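Local coordinates for NADH dehydrogenase, putative (Plasmodium falciparum, PDB 5JWC), which probably oxidises NADH with a bound FAD and passes the electrons to ubiquinone, as a type II NADH dehydrogenase and antimalarial drug target, at residues N356-I361 against S377-T382; E370-K375 against Q404-Y409. All coordinates share one frame; numbering follows the deposited sequence.

Contact 1 of 2, residues N356-I361 against S377-T382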
loop_
_atom_site.group_PDB
_atom_site.type_symbol
_atom_site.label_atom_id
_atom_site.label_comp_id
_atom_site.label_asym_id
_atom_site.label_seq_id
_atom_site.Cartn_x
_atom_site.Cartn_y
_atom_site.Cartn_z
ATOM N N ASN A 356 56.185 22.367 4.779
ATOM C CA ASN A 356 57.200 22.928 3.889
ATOM C C ASN A 356 56.740 23.087 2.456
ATOM O O ASN A 356 57.056 24.088 1.802
ATOM C CB ASN A 356 58.465 22.083 3.925
ATOM C CG ASN A 356 59.075 22.037 5.307
ATOM O OD1 ASN A 356 59.099 23.045 6.019
ATOM N ND2 ASN A 356 59.572 20.867 5.699
ATOM N N GLU A 357 55.986 22.113 1.964
ATOM C CA GLU A 357 55.453 22.211 0.607
ATOM C C GLU A 357 54.532 23.409 0.467
ATOM O O GLU A 357 54.566 24.129 -0.531
ATOM C CB GLU A 357 54.710 20.935 0.232
ATOM C CG GLU A 357 55.612 19.734 0.143
ATOM C CD GLU A 357 54.839 18.442 0.019
ATOM O OE1 GLU A 357 54.020 18.328 -0.921
ATOM O OE2 GLU A 357 55.052 17.544 0.865
ATOM N N ILE A 358 53.684 23.611 1.472
ATOM C CA ILE A 358 52.741 24.719 1.439
ATOM C C ILE A 358 53.476 26.054 1.531
ATOM O O ILE A 358 53.141 27.004 0.829
ATOM C CB ILE A 358 51.692 24.583 2.554
ATOM C CG1 ILE A 358 50.780 23.395 2.235
ATOM C CG2 ILE A 358 50.854 25.846 2.663
ATOM C CD1 ILE A 358 49.937 22.959 3.377
ATOM N N ILE A 359 54.476 26.126 2.400
ATOM C CA ILE A 359 55.292 27.338 2.511
ATOM C C ILE A 359 55.868 27.756 1.153
ATOM O O ILE A 359 55.744 28.913 0.754
ATOM C CB ILE A 359 56.425 27.152 3.536
ATOM C CG1 ILE A 359 55.835 27.156 4.949
ATOM C CG2 ILE A 359 57.459 28.268 3.413
ATOM C CD1 ILE A 359 56.728 26.552 6.001
ATOM N N LYS A 360 56.476 26.809 0.440
ATOM C CA LYS A 360 57.011 27.076 -0.901
ATOM C C LYS A 360 55.935 27.599 -1.850
ATOM O O LYS A 360 56.177 28.532 -2.608
ATOM C CB LYS A 360 57.659 25.814 -1.474
ATOM C CG LYS A 360 58.800 25.273 -0.623
ATOM C CD LYS A 360 59.563 24.158 -1.329
ATOM C CE LYS A 360 60.348 23.323 -0.315
ATOM N NZ LYS A 360 61.032 22.165 -0.960
ATOM N N ILE A 361 54.751 26.994 -1.807
ATOM C CA ILE A 361 53.628 27.411 -2.646
ATOM C C ILE A 361 53.223 28.877 -2.405
ATOM O O ILE A 361 52.856 29.603 -3.335
ATOM C CB ILE A 361 52.404 26.488 -2.409
ATOM C CG1 ILE A 361 52.698 25.078 -2.924
ATOM C CG2 ILE A 361 51.158 27.036 -3.085
ATOM C CD1 ILE A 361 51.603 24.087 -2.617
ATOM N N SER A 377 42.124 28.871 -3.314
ATOM C CA SER A 377 41.517 28.192 -4.461
ATOM C C SER A 377 42.319 26.972 -4.902
ATOM O O SER A 377 41.759 25.905 -5.121
ATOM C CB SER A 377 41.359 29.141 -5.650
ATOM O OG SER A 377 42.561 29.208 -6.399
ATOM N N GLU A 378 43.628 27.139 -5.063
ATOM C CA GLU A 378 44.478 26.056 -5.539
ATOM C C GLU A 378 44.651 24.942 -4.510
ATOM O O GLU A 378 44.602 23.757 -4.853
ATOM C CB GLU A 378 45.848 26.594 -5.961
ATOM C CG GLU A 378 46.883 25.509 -6.222
ATOM C CD GLU A 378 48.260 26.048 -6.607
ATOM O OE1 GLU A 378 48.765 26.976 -5.934
ATOM O OE2 GLU A 378 48.836 25.526 -7.587
ATOM N N LEU A 379 44.854 25.308 -3.250
ATOM C CA LEU A 379 45.194 24.301 -2.257
ATOM C C LEU A 379 43.954 23.541 -1.798
ATOM O O LEU A 379 44.046 22.422 -1.294
ATOM C CB LEU A 379 45.879 24.965 -1.060
ATOM C CG LEU A 379 47.336 25.405 -1.253
ATOM C CD1 LEU A 379 47.807 26.224 -0.056
ATOM C CD2 LEU A 379 48.230 24.191 -1.472
ATOM N N THR A 380 42.788 24.137 -2.006
ATOM C CA THR A 380 41.542 23.483 -1.621
ATOM C C THR A 380 41.266 22.254 -2.503
ATOM O O THR A 380 40.593 21.320 -2.082
ATOM C CB THR A 380 40.370 24.493 -1.673
ATOM O OG1 THR A 380 39.271 24.031 -0.885
ATOM C CG2 THR A 380 39.904 24.718 -3.081
ATOM N N LYS A 381 41.846 22.223 -3.702
ATOM C CA LYS A 381 41.737 21.041 -4.561
ATOM C C LYS A 381 42.423 19.838 -3.919
ATOM O O LYS A 381 42.062 18.695 -4.187
ATOM C CB LYS A 381 42.295 21.327 -5.967
ATOM C CG LYS A 381 41.395 22.287 -6.767
ATOM C CD LYS A 381 42.030 22.753 -8.078
ATOM C CE LYS A 381 43.248 23.633 -7.852
ATOM N NZ LYS A 381 43.733 24.301 -9.096
ATOM N N THR A 382 43.385 20.101 -3.039
ATOM C CA THR A 382 44.058 19.051 -2.289
ATOM C C THR A 382 43.552 18.927 -0.855
ATOM O O THR A 382 43.403 17.822 -0.330
ATOM C CB THR A 382 45.590 19.293 -2.237
ATOM O OG1 THR A 382 46.131 19.286 -3.564
ATOM C CG2 THR A 382 46.260 18.230 -1.420
#
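L379 carries its CG anti to its own carbonyl carbon (chi1 -75°), and chi2 172° sets CD1 anti to CA and turned toward I358, which leaves CD2 on the other branch, against I361. I361 has CG2 anti to the backbone N and CG1 anti to the carbonyl carbon; a straight continuation (chi2 175°) carries its CD1 toward the leucine. The closest approach is between I361 CD1 and L379 CD2, 3.6 Å apart, where the two chains run past one another in opposite senses. The other branch of the leucine fork, L379 CD1, lies 4.1 Å from I358 CG2, with the two chains crossing at a slant. One leucine thus divides its methyls between residues three apart on the facing helix, whose backbone comes nearest at I358, CA to CA 8.4 Å from L379. At the solvent-exposed side E378 has an extended chain beyond CG, which lays OE1 3.7 Å from I361 CG2. This is a van der Waals touch of a carboxylate oxygen on a methyl; the remaining pairs are apolar. I358 and L379 are buried, whereas I361 is partly exposed. Within the helical insertion of PfNDH2 the contact joins helix 355-361 to helix 376-380; I358 also packs on F406 and L410 of helix 403-416, and L379 on the loop residue L386.

Contact 2 of 2, residues E370-K375 against Q404-Y409; sequences EALKLK and QQFHDY
L372 and F406 mark the nearest approach of the two helical backbones, CA to CA 9.9 Å, a spacing bridged by side chains alone. L372 does the work from its side: with CG anti to the backbone N (chi1 -180°) and chi2 at 61°, its two methyls reach one aromatic ring each. L372 CD2 stands 4.1 Å from Y409 CE2, and L372 CD1 a looser 4.4 Å from F406 CZ. Both methyls arrive at a ring edge, near the ring plane, so neither contact is a CH-pi touch over a face. F406 and Y409, three residues apart on helix 403-416, both leave their backbone with CG anti to N, and each offers its edge to the same leucine. All three touching residues are buried, and the Y409 hydroxyl is provided for: OH is hydrogen-bonded to the backbone O of N396 and to NE1 of W391, which would hold the tyrosine ring in place beside the leucine. On another side of helix 403-416, Q404 NE2 donates to OD1 of D408, one turn further along, at 3.2 Å, a bent bond (139° at the hydrogen) that meets the carboxylate from above its plane. L372 also packs on L410 and I413 of that helix. With one leucine meeting two aromatic edges, this is side-chain packing between helix 369-374 and the longer helix 403-416, inside the helical insertion domain of PfNDH2.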
loop_
_atom_site.group_PDB
_atom_site.type_symbol
_atom_site.label_atom_id
_atom_site.label_comp_id
_atom_site.label_asym_id
_atom_site.label_seq_id
_atom_site.Cartn_x
_atom_site.Cartn_y
_atom_site.Cartn_z
ATOM N N GLU A 370 46.615 35.609 5.581
ATOM C CA GLU A 370 46.120 36.212 4.353
ATOM C C GLU A 370 46.847 35.648 3.140
ATOM O O GLU A 370 46.258 35.490 2.068
ATOM C CB GLU A 370 46.266 37.730 4.388
ATOM C CG GLU A 370 45.417 38.421 3.341
ATOM C CD GLU A 370 43.937 38.100 3.499
ATOM O OE1 GLU A 370 43.249 37.984 2.461
ATOM O OE2 GLU A 370 43.466 37.954 4.655
ATOM N N ALA A 371 48.129 35.348 3.316
ATOM C CA ALA A 371 48.918 34.723 2.264
ATOM C C ALA A 371 48.338 33.343 1.943
ATOM O O ALA A 371 48.166 32.995 0.780
ATOM C CB ALA A 371 50.378 34.619 2.675
ATOM N N LEU A 372 48.049 32.565 2.982
ATOM C CA LEU A 372 47.427 31.256 2.812
ATOM C C LEU A 372 46.085 31.394 2.091
ATOM O O LEU A 372 45.796 30.649 1.163
ATOM C CB LEU A 372 47.239 30.566 4.157
ATOM C CG LEU A 372 46.609 29.173 4.185
ATOM C CD1 LEU A 372 47.446 28.160 3.397
ATOM C CD2 LEU A 372 46.412 28.709 5.627
ATOM N N LYS A 373 45.275 32.364 2.503
ATOM C CA LYS A 373 43.954 32.534 1.901
ATOM C C LYS A 373 44.053 32.926 0.429
ATOM O O LYS A 373 43.127 32.683 -0.345
ATOM C CB LYS A 373 43.135 33.575 2.669
ATOM C CG LYS A 373 41.655 33.536 2.343
ATOM C CD LYS A 373 40.925 34.766 2.865
ATOM C CE LYS A 373 39.445 34.698 2.505
ATOM N NZ LYS A 373 38.699 35.929 2.910
ATOM N N LEU A 374 45.173 33.526 0.043
ATOM C CA LEU A 374 45.377 33.905 -1.347
ATOM C C LEU A 374 45.610 32.690 -2.254
ATOM O O LEU A 374 45.314 32.752 -3.437
ATOM C CB LEU A 374 46.546 34.893 -1.462
ATOM C CG LEU A 374 46.163 36.351 -1.167
ATOM C CD1 LEU A 374 47.378 37.271 -1.125
ATOM C CD2 LEU A 374 45.173 36.845 -2.208
ATOM N N LYS A 375 46.116 31.587 -1.705
ATOM C CA LYS A 375 46.315 30.361 -2.492
ATOM C C LYS A 375 45.227 29.339 -2.188
ATOM O O LYS A 375 45.347 28.144 -2.502
ATOM C CB LYS A 375 47.690 29.745 -2.217
ATOM C CG LYS A 375 48.872 30.621 -2.641
ATOM C CD LYS A 375 48.803 30.941 -4.130
ATOM C CE LYS A 375 49.890 31.916 -4.537
ATOM N NZ LYS A 375 49.454 33.330 -4.349
ATOM N N GLN A 404 57.549 27.117 12.328
ATOM C CA GLN A 404 56.929 26.303 13.373
ATOM C C GLN A 404 55.519 26.805 13.754
ATOM O O GLN A 404 54.606 26.012 14.005
ATOM C CB GLN A 404 57.814 26.274 14.619
ATOM C CG GLN A 404 57.253 25.435 15.749
ATOM C CD GLN A 404 57.138 23.966 15.380
ATOM O OE1 GLN A 404 58.109 23.353 14.929
ATOM N NE2 GLN A 404 55.942 23.395 15.559
ATOM N N GLN A 405 55.358 28.123 13.799
ATOM C CA GLN A 405 54.074 28.726 14.133
ATOM C C GLN A 405 53.071 28.442 13.018
ATOM O O GLN A 405 51.892 28.210 13.274
ATOM C CB GLN A 405 54.220 30.236 14.348
ATOM C CG GLN A 405 55.002 30.611 15.608
ATOM C CD GLN A 405 55.293 32.100 15.692
ATOM O OE1 GLN A 405 55.157 32.843 14.707
ATOM N NE2 GLN A 405 55.680 32.547 16.874
ATOM N N PHE A 406 53.559 28.477 11.782
ATOM C CA PHE A 406 52.736 28.185 10.620
ATOM C C PHE A 406 52.266 26.736 10.667
ATOM O O PHE A 406 51.095 26.438 10.433
ATOM C CB PHE A 406 53.505 28.460 9.330
ATOM C CG PHE A 406 52.650 28.413 8.106
ATOM C CD1 PHE A 406 51.636 29.340 7.922
ATOM C CD2 PHE A 406 52.841 27.432 7.146
ATOM C CE1 PHE A 406 50.834 29.300 6.801
ATOM C CE2 PHE A 406 52.044 27.391 6.018
ATOM C CZ PHE A 406 51.041 28.323 5.842
ATOM N N HIS A 407 53.200 25.849 10.991
ATOM C CA HIS A 407 52.911 24.444 11.209
ATOM C C HIS A 407 51.774 24.288 12.225
ATOM O O HIS A 407 50.806 23.559 11.989
ATOM C CB HIS A 407 54.178 23.729 11.681
ATOM C CG HIS A 407 53.950 22.334 12.170
ATOM N ND1 HIS A 407 54.046 21.232 11.344
ATOM C CD2 HIS A 407 53.616 21.859 13.393
ATOM C CE1 HIS A 407 53.801 20.138 12.042
ATOM N NE2 HIS A 407 53.534 20.489 13.289
ATOM N N ASP A 408 51.885 24.984 13.353
ATOM C CA ASP A 408 50.859 24.903 14.389
ATOM C C ASP A 408 49.509 25.442 13.910
ATOM O O ASP A 408 48.461 24.927 14.289
ATOM C CB ASP A 408 51.299 25.660 15.643
ATOM C CG ASP A 408 52.466 24.996 16.348
ATOM O OD1 ASP A 408 52.773 23.821 16.044
ATOM O OD2 ASP A 408 53.056 25.647 17.229
ATOM N N TYR A 409 49.547 26.482 13.090
ATOM C CA TYR A 409 48.349 27.072 12.517
ATOM C C TYR A 409 47.664 26.079 11.577
ATOM O O TYR A 409 46.454 25.890 11.647
ATOM C CB TYR A 409 48.687 28.352 11.761
ATOM C CG TYR A 409 47.476 29.122 11.262
ATOM C CD1 TYR A 409 46.536 29.634 12.155
ATOM C CD2 TYR A 409 47.295 29.376 9.907
ATOM C CE1 TYR A 409 45.437 30.367 11.705
ATOM C CE2 TYR A 409 46.199 30.102 9.446
ATOM C CZ TYR A 409 45.271 30.594 10.348
ATOM O OH TYR A 409 44.175 31.315 9.888
#

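Contacts 1 and 2 belong to one apolar cluster: their centres are about 10 Å apart and their segments alternate along the chain. F406 of contact 2 is a direct bridge, since its CE2 lies 3.9 Å from I358 CG2 and its CD2 3.7 Å from I359 CG1. The two leucines also meet, L379 CD1 to L372 CD1 at 4.0 Å, so helices 355-361, 369-374, 376-380 and 403-416 share a single interior. None of the residues that touch in either contact lines the quinolone inhibitor pockets, and the contact centres lie about 33 and 35 Å from the centre of the chain, in the peripheral helical insertion.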